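Local coordinates for protein benzoylformate Decarboxylase (Polynucleobacter necessarius, PDB 4K9Q) that binds thiamine diphosphate and a magnesium ion and probably catalyses the non-oxidative decarboxylation of benzoylformate, at residues L202-G205 and S206-R210; I218-A221 and E222-A226; F318-E321 and A322-I326. One frame throughout, in Å; residues are numbered along the deposited sequence.

In the fold
All three contacts are local ones in the central, Rossmann-like domain, gathered over one face of its parallel sheet at the middle strands 201-204 and 266-270, away from the cofactor. Contact 1 is the most buried: a CH-pi contact and a backbone bond join strand 201-204 to the short helix 207-210, which has a salt bridge within its own turn. Contacts 2 and 3 each lie at the C-terminal end of a helix, 214-224 and 315-323, and are only partly buried, with apolar residues inward and charged ones outward. F220 touches L319 between these two helices. Contact 2 ends in a positive-phi residue, whereas contact 3 ends in a beta turn and has a lysine-glutamate salt bridge.

Contact 1: residues L202-G205 and S206-R210; sequences LIYG and SDIAR
Y204 and I208 meet through a single methyl group: I208 CD1 sits over one face of the phenol ring, offset toward its rim and 3.4 Å from Y204 CG. The distance from that methyl to the ring centroid is 3.8 Å, a CH-pi contact. I208 reaches the ring because CG1 is turned anti to its own carbonyl carbon (chi1 -71°) and CD1 then runs on in an extended chain. Beneath this packing the backbone closes the turn, I208 N donating to G205 O at 3.2 Å, with an N-H...O angle of 157°. In the same first turn, R210 N bonds to S206 O at 3.1 Å, and the same oxygen lies 3.6 Å above the plane of the R210 guanidinium, over its centre.

The R210 side chain reaches back to D207 at the start of the helix. R210 NH2 forms a salt bridge with D207 OD1 at 2.9 Å, the oxygen offering its anti lone pair and lying at the edge of the guanidinium plane. K89 NZ is a second cation at OD1, and the backbone N of D297 holds OD2, so the buried carboxylate is gripped at both oxygens and would probably stay ionised. R210 NH1 pairs in turn with E235. At the other end, the Y204 hydroxyl bonds to G217 O, tying the ring to helix 214-224. This is a parallel strand leading, through G205 and S206, into a short helix at its C-terminal end, consistent with the Rossmann-like fold of the domain.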
# COMPACT_ATOMS: atom_id res chain seq x y z
N LEU A 202 -30.15 -25.12 -9.37
CA LEU A 202 -29.83 -24.11 -8.37
C LEU A 202 -28.55 -24.46 -7.62
O LEU A 202 -28.35 -25.60 -7.23
CB LEU A 202 -30.98 -23.95 -7.38
CG LEU A 202 -32.29 -23.37 -7.91
CD1 LEU A 202 -33.38 -23.50 -6.88
CD2 LEU A 202 -32.09 -21.92 -8.27
N ILE A 203 -27.68 -23.46 -7.45
CA ILE A 203 -26.49 -23.61 -6.62
C ILE A 203 -26.56 -22.55 -5.54
O ILE A 203 -26.60 -21.36 -5.84
CB ILE A 203 -25.20 -23.45 -7.43
CG1 ILE A 203 -25.13 -24.50 -8.54
CG2 ILE A 203 -23.96 -23.54 -6.51
CD1 ILE A 203 -23.92 -24.35 -9.44
N TYR A 204 -26.61 -22.98 -4.28
CA TYR A 204 -26.76 -22.04 -3.16
C TYR A 204 -25.45 -21.92 -2.37
O TYR A 204 -24.78 -22.92 -2.10
CB TYR A 204 -27.85 -22.52 -2.20
CG TYR A 204 -29.28 -22.28 -2.63
CD1 TYR A 204 -29.59 -21.75 -3.87
CD2 TYR A 204 -30.33 -22.59 -1.77
CE1 TYR A 204 -30.92 -21.53 -4.26
CE2 TYR A 204 -31.65 -22.37 -2.14
CZ TYR A 204 -31.94 -21.84 -3.38
OH TYR A 204 -33.25 -21.64 -3.72
N GLY A 205 -25.10 -20.69 -2.00
CA GLY A 205 -23.94 -20.44 -1.17
C GLY A 205 -24.30 -19.79 0.15
O GLY A 205 -25.47 -19.53 0.45
N SER A 206 -23.27 -19.50 0.94
CA SER A 206 -23.47 -19.14 2.34
C SER A 206 -24.00 -17.74 2.65
O SER A 206 -24.28 -17.46 3.80
CB SER A 206 -22.21 -19.44 3.13
OG SER A 206 -21.92 -20.82 3.03
N ASP A 207 -24.15 -16.88 1.64
CA ASP A 207 -24.83 -15.60 1.87
C ASP A 207 -26.23 -15.89 2.42
O ASP A 207 -26.77 -15.12 3.22
CB ASP A 207 -24.98 -14.77 0.59
CG ASP A 207 -23.66 -14.21 0.06
OD1 ASP A 207 -22.59 -14.40 0.70
OD2 ASP A 207 -23.71 -13.56 -1.01
N ILE A 208 -26.80 -17.01 1.99
CA ILE A 208 -28.13 -17.41 2.43
C ILE A 208 -28.14 -17.67 3.94
O ILE A 208 -29.11 -17.35 4.63
CB ILE A 208 -28.63 -18.64 1.62
CG1 ILE A 208 -28.95 -18.22 0.18
CG2 ILE A 208 -29.84 -19.30 2.29
CD1 ILE A 208 -29.09 -19.40 -0.76
N ALA A 209 -27.05 -18.24 4.45
CA ALA A 209 -26.95 -18.51 5.87
C ALA A 209 -26.85 -17.19 6.64
O ALA A 209 -27.62 -16.96 7.57
CB ALA A 209 -25.75 -19.40 6.16
N ARG A 210 -25.90 -16.35 6.24
CA ARG A 210 -25.66 -15.08 6.94
C ARG A 210 -26.90 -14.19 6.93
O ARG A 210 -27.22 -13.57 7.95
CB ARG A 210 -24.46 -14.34 6.33
CG ARG A 210 -23.09 -14.88 6.77
CD ARG A 210 -21.95 -14.14 6.06
NE ARG A 210 -21.87 -14.48 4.64
CZ ARG A 210 -21.19 -15.53 4.17
NH1 ARG A 210 -20.52 -16.33 5.00
NH2 ARG A 210 -21.16 -15.76 2.86

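Contact 2: residues I218-A221 and E222-A226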
# COMPACT_ATOMS: atom_id res chain seq x y z
N ILE A 218 -35.68 -22.26 0.46
CA ILE A 218 -36.52 -23.45 0.33
C ILE A 218 -37.74 -23.14 -0.54
O ILE A 218 -38.07 -23.90 -1.46
CB ILE A 218 -36.99 -23.97 1.69
CG1 ILE A 218 -35.79 -24.50 2.49
CG2 ILE A 218 -38.02 -25.08 1.52
CD1 ILE A 218 -36.12 -24.78 3.94
N ALA A 219 -38.39 -22.02 -0.25
CA ALA A 219 -39.55 -21.61 -1.04
C ALA A 219 -39.21 -21.48 -2.52
O ALA A 219 -39.97 -21.95 -3.38
CB ALA A 219 -40.13 -20.31 -0.50
N PHE A 220 -38.08 -20.85 -2.82
CA PHE A 220 -37.65 -20.63 -4.20
C PHE A 220 -37.42 -21.96 -4.92
O PHE A 220 -37.89 -22.17 -6.02
CB PHE A 220 -36.37 -19.79 -4.22
CG PHE A 220 -36.05 -19.21 -5.57
CD1 PHE A 220 -36.83 -18.21 -6.11
CD2 PHE A 220 -34.95 -19.66 -6.29
CE1 PHE A 220 -36.54 -17.67 -7.36
CE2 PHE A 220 -34.65 -19.13 -7.54
CZ PHE A 220 -35.44 -18.13 -8.07
N ALA A 221 -36.69 -22.86 -4.27
CA ALA A 221 -36.37 -24.16 -4.86
C ALA A 221 -37.63 -24.98 -5.11
O ALA A 221 -37.75 -25.67 -6.12
CB ALA A 221 -35.41 -24.93 -3.95
N GLU A 222 -38.56 -24.93 -4.16
CA GLU A 222 -39.79 -25.70 -4.26
C GLU A 222 -40.70 -25.13 -5.35
O GLU A 222 -41.44 -25.85 -6.01
CB GLU A 222 -40.51 -25.77 -2.91
CG GLU A 222 -39.79 -26.67 -1.90
CD GLU A 222 -40.48 -26.76 -0.55
OE1 GLU A 222 -41.40 -25.96 -0.29
OE2 GLU A 222 -40.09 -27.62 0.27
N ARG A 223 -40.63 -23.81 -5.54
CA ARG A 223 -41.37 -23.15 -6.60
C ARG A 223 -40.92 -23.65 -7.98
O ARG A 223 -41.73 -23.82 -8.89
CB ARG A 223 -41.18 -21.63 -6.50
CG ARG A 223 -42.02 -20.82 -7.49
CD ARG A 223 -43.49 -20.90 -7.12
NE ARG A 223 -43.77 -20.31 -5.82
CZ ARG A 223 -44.11 -19.04 -5.64
NH1 ARG A 223 -44.21 -18.24 -6.69
NH2 ARG A 223 -44.35 -18.57 -4.42
N LEU A 224 -39.61 -23.88 -8.12
CA LEU A 224 -39.06 -24.36 -9.39
C LEU A 224 -38.98 -25.87 -9.50
O LEU A 224 -38.80 -26.40 -10.59
CB LEU A 224 -37.66 -23.79 -9.60
CG LEU A 224 -37.54 -22.29 -9.82
CD1 LEU A 224 -36.07 -21.90 -9.84
CD2 LEU A 224 -38.23 -21.90 -11.11
N ASN A 225 -39.12 -26.55 -8.37
CA ASN A 225 -38.88 -27.99 -8.34
C ASN A 225 -37.56 -28.34 -9.02
O ASN A 225 -37.47 -29.32 -9.76
CB ASN A 225 -40.04 -28.75 -8.99
CG ASN A 225 -41.10 -29.16 -7.99
OD1 ASN A 225 -40.79 -29.69 -6.92
ND2 ASN A 225 -42.36 -28.92 -8.33
N ALA A 226 -36.54 -27.53 -8.75
CA ALA A 226 -35.22 -27.74 -9.35
C ALA A 226 -34.26 -28.38 -8.35
O ALA A 226 -34.40 -28.18 -7.15
CB ALA A 226 -34.66 -26.42 -9.85
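I218 and E222, one helical turn apart, run side by side in the same direction, with I218 CG2 lying 3.5 Å from E222 OE2. The backbone beneath them is bonded E222 N to I218 O at 2.9 Å. E222 is extended beyond CG, which carries its carboxylate past the isoleucine methyl to H243, whose NE2 is bonded to OE2.

A219 gives its carbonyl to the next turn: R223 N donates to A219 O, also at 2.9 Å. The R223 chain bends at both chi2 and chi3, bringing NH1 round to the carbonyl oxygen of I326.

F220 continues the pattern, L224 N bonding to F220 O at 3.2 Å. Its ring is swung anti to the backbone N (chi1 -165°), a turn that lays it alongside L224, with F220 CE2 3.9 Å from L224 CD1. Both side chains touch I194 of helix 184-196, and the phenyl ring also reaches L202 and L319, so it is wedged between sheet and neighbouring helices.

A221 closes the helix. Its carbonyl oxygen is shared by three weak bonds, from the amides of L224, N225 and A226, with A226 N 3.4 Å from A221 O. N225 leaves helical geometry with a positive phi of 48°, and its N makes a further weak bond to E222 O. The A226-to-A221 and N225-to-E222 pairs, though both long, are those of a Schellman motif, ending helix 214-224 just before the chain enters strand 228-230.

Contact 3: residues F318-E321 and A322-I326; sequences FLIE and ALKLI
A322 N donates to F318 O at 2.8 Å, and the two side chains follow the same helical step. The CB of A322 stands over one face of the F318 ring, offset toward its rim, 3.8 Å from CZ, and makes a CH-pi contact. F318 has its CG anti to the backbone N (chi1 174°), and this swing brings the outer part of the ring beneath the alanine methyl. L323 N repeats the backbone bond, to L319 O at 3.0 Å.

The next residues depart from that regular pattern. K324 N makes a weak bond to E321 O at 3.3 Å, and L325 N donates to A322 O at 2.9 Å. A type I beta turn spans L323 to I326.

On the outer side E321 and K324 lie alongside each other, pointing the same way. K324 NZ forms a salt bridge with E321 OE2 at 3.1 Å, meeting the oxygen on its syn side and 25° out of the carboxylate plane. The lysine chain is extended beyond CG while the glutamate bends at chi2, and the methylenes of K324 pass over I320 O, with K324 CG 3.5 Å from it. With an alanine in place of E321, K324 NZ would probably lose its carboxylate mate and the lysine chain would be set free to turn.

Inward, F318 and L319 rest on I270 of strand 266-270, and A322 and I326 pack on F220 of helix 214-224. L325, an outer residue, leans on V187 and A191 of helix 184-196. The residues closing the helix thus touch helices 184-196 and 214-224, while the preceding turn rests on strand 266-270.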
# COMPACT_ATOMS: atom_id res chain seq x y z
N PHE A 318 -33.18 -10.71 -2.55
CA PHE A 318 -33.35 -11.25 -3.89
C PHE A 318 -34.36 -12.39 -3.95
O PHE A 318 -35.23 -12.40 -4.81
CB PHE A 318 -32.05 -11.75 -4.51
CG PHE A 318 -32.26 -12.43 -5.83
CD1 PHE A 318 -32.40 -11.69 -6.99
CD2 PHE A 318 -32.40 -13.81 -5.89
CE1 PHE A 318 -32.63 -12.32 -8.21
CE2 PHE A 318 -32.64 -14.45 -7.09
CZ PHE A 318 -32.75 -13.70 -8.25
N LEU A 319 -34.23 -13.35 -3.04
CA LEU A 319 -35.12 -14.51 -3.07
C LEU A 319 -36.59 -14.10 -2.88
O LEU A 319 -37.49 -14.64 -3.52
CB LEU A 319 -34.70 -15.53 -2.01
CG LEU A 319 -33.42 -16.29 -2.37
CD1 LEU A 319 -32.79 -16.93 -1.14
CD2 LEU A 319 -33.70 -17.33 -3.46
N ILE A 320 -36.82 -13.13 -2.01
CA ILE A 320 -38.17 -12.62 -1.78
C ILE A 320 -38.74 -11.96 -3.05
O ILE A 320 -39.88 -12.22 -3.45
CB ILE A 320 -38.20 -11.63 -0.60
CG1 ILE A 320 -37.98 -12.38 0.72
CG2 ILE A 320 -39.52 -10.88 -0.56
CD1 ILE A 320 -37.67 -11.48 1.88
N GLU A 321 -37.93 -11.13 -3.70
CA GLU A 321 -38.37 -10.45 -4.91
C GLU A 321 -38.57 -11.41 -6.09
O GLU A 321 -39.52 -11.27 -6.86
CB GLU A 321 -37.40 -9.33 -5.29
CG GLU A 321 -37.44 -8.13 -4.33
CD GLU A 321 -38.85 -7.63 -4.07
OE1 GLU A 321 -39.54 -7.25 -5.05
OE2 GLU A 321 -39.29 -7.64 -2.90
N ALA A 322 -37.68 -12.38 -6.22
CA ALA A 322 -37.74 -13.28 -7.36
C ALA A 322 -38.94 -14.22 -7.24
O ALA A 322 -39.59 -14.53 -8.24
CB ALA A 322 -36.46 -14.08 -7.48
N LEU A 323 -39.23 -14.65 -6.02
CA LEU A 323 -40.36 -15.53 -5.76
C LEU A 323 -41.64 -14.93 -6.33
O LEU A 323 -42.49 -15.64 -6.86
CB LEU A 323 -40.54 -15.75 -4.26
CG LEU A 323 -40.72 -17.15 -3.66
CD1 LEU A 323 -41.78 -17.10 -2.57
CD2 LEU A 323 -41.06 -18.20 -4.70
N LYS A 324 -41.77 -13.61 -6.22
CA LYS A 324 -42.96 -12.89 -6.71
C LYS A 324 -43.18 -13.03 -8.21
O LYS A 324 -44.30 -12.88 -8.69
CB LYS A 324 -42.87 -11.40 -6.36
CG LYS A 324 -42.86 -11.11 -4.87
CD LYS A 324 -42.64 -9.64 -4.59
CE LYS A 324 -42.69 -9.38 -3.10
NZ LYS A 324 -42.42 -7.96 -2.76
N LEU A 325 -42.12 -13.31 -8.96
CA LEU A 325 -42.18 -13.24 -10.42
C LEU A 325 -42.09 -14.59 -11.11
O LEU A 325 -42.11 -14.66 -12.34
CB LEU A 325 -41.06 -12.34 -10.95
CG LEU A 325 -41.03 -10.91 -10.43
CD1 LEU A 325 -39.90 -10.12 -11.10
CD2 LEU A 325 -42.38 -10.23 -10.65
N ILE A 326 -41.99 -15.67 -10.34
CA ILE A 326 -41.83 -17.00 -10.92
C ILE A 326 -43.02 -17.88 -10.60
O ILE A 326 -43.49 -17.92 -9.46
CB ILE A 326 -40.53 -17.65 -10.41
CG1 ILE A 326 -39.32 -16.90 -10.97
CG2 ILE A 326 -40.46 -19.11 -10.82
CD1 ILE A 326 -38.00 -17.38 -10.41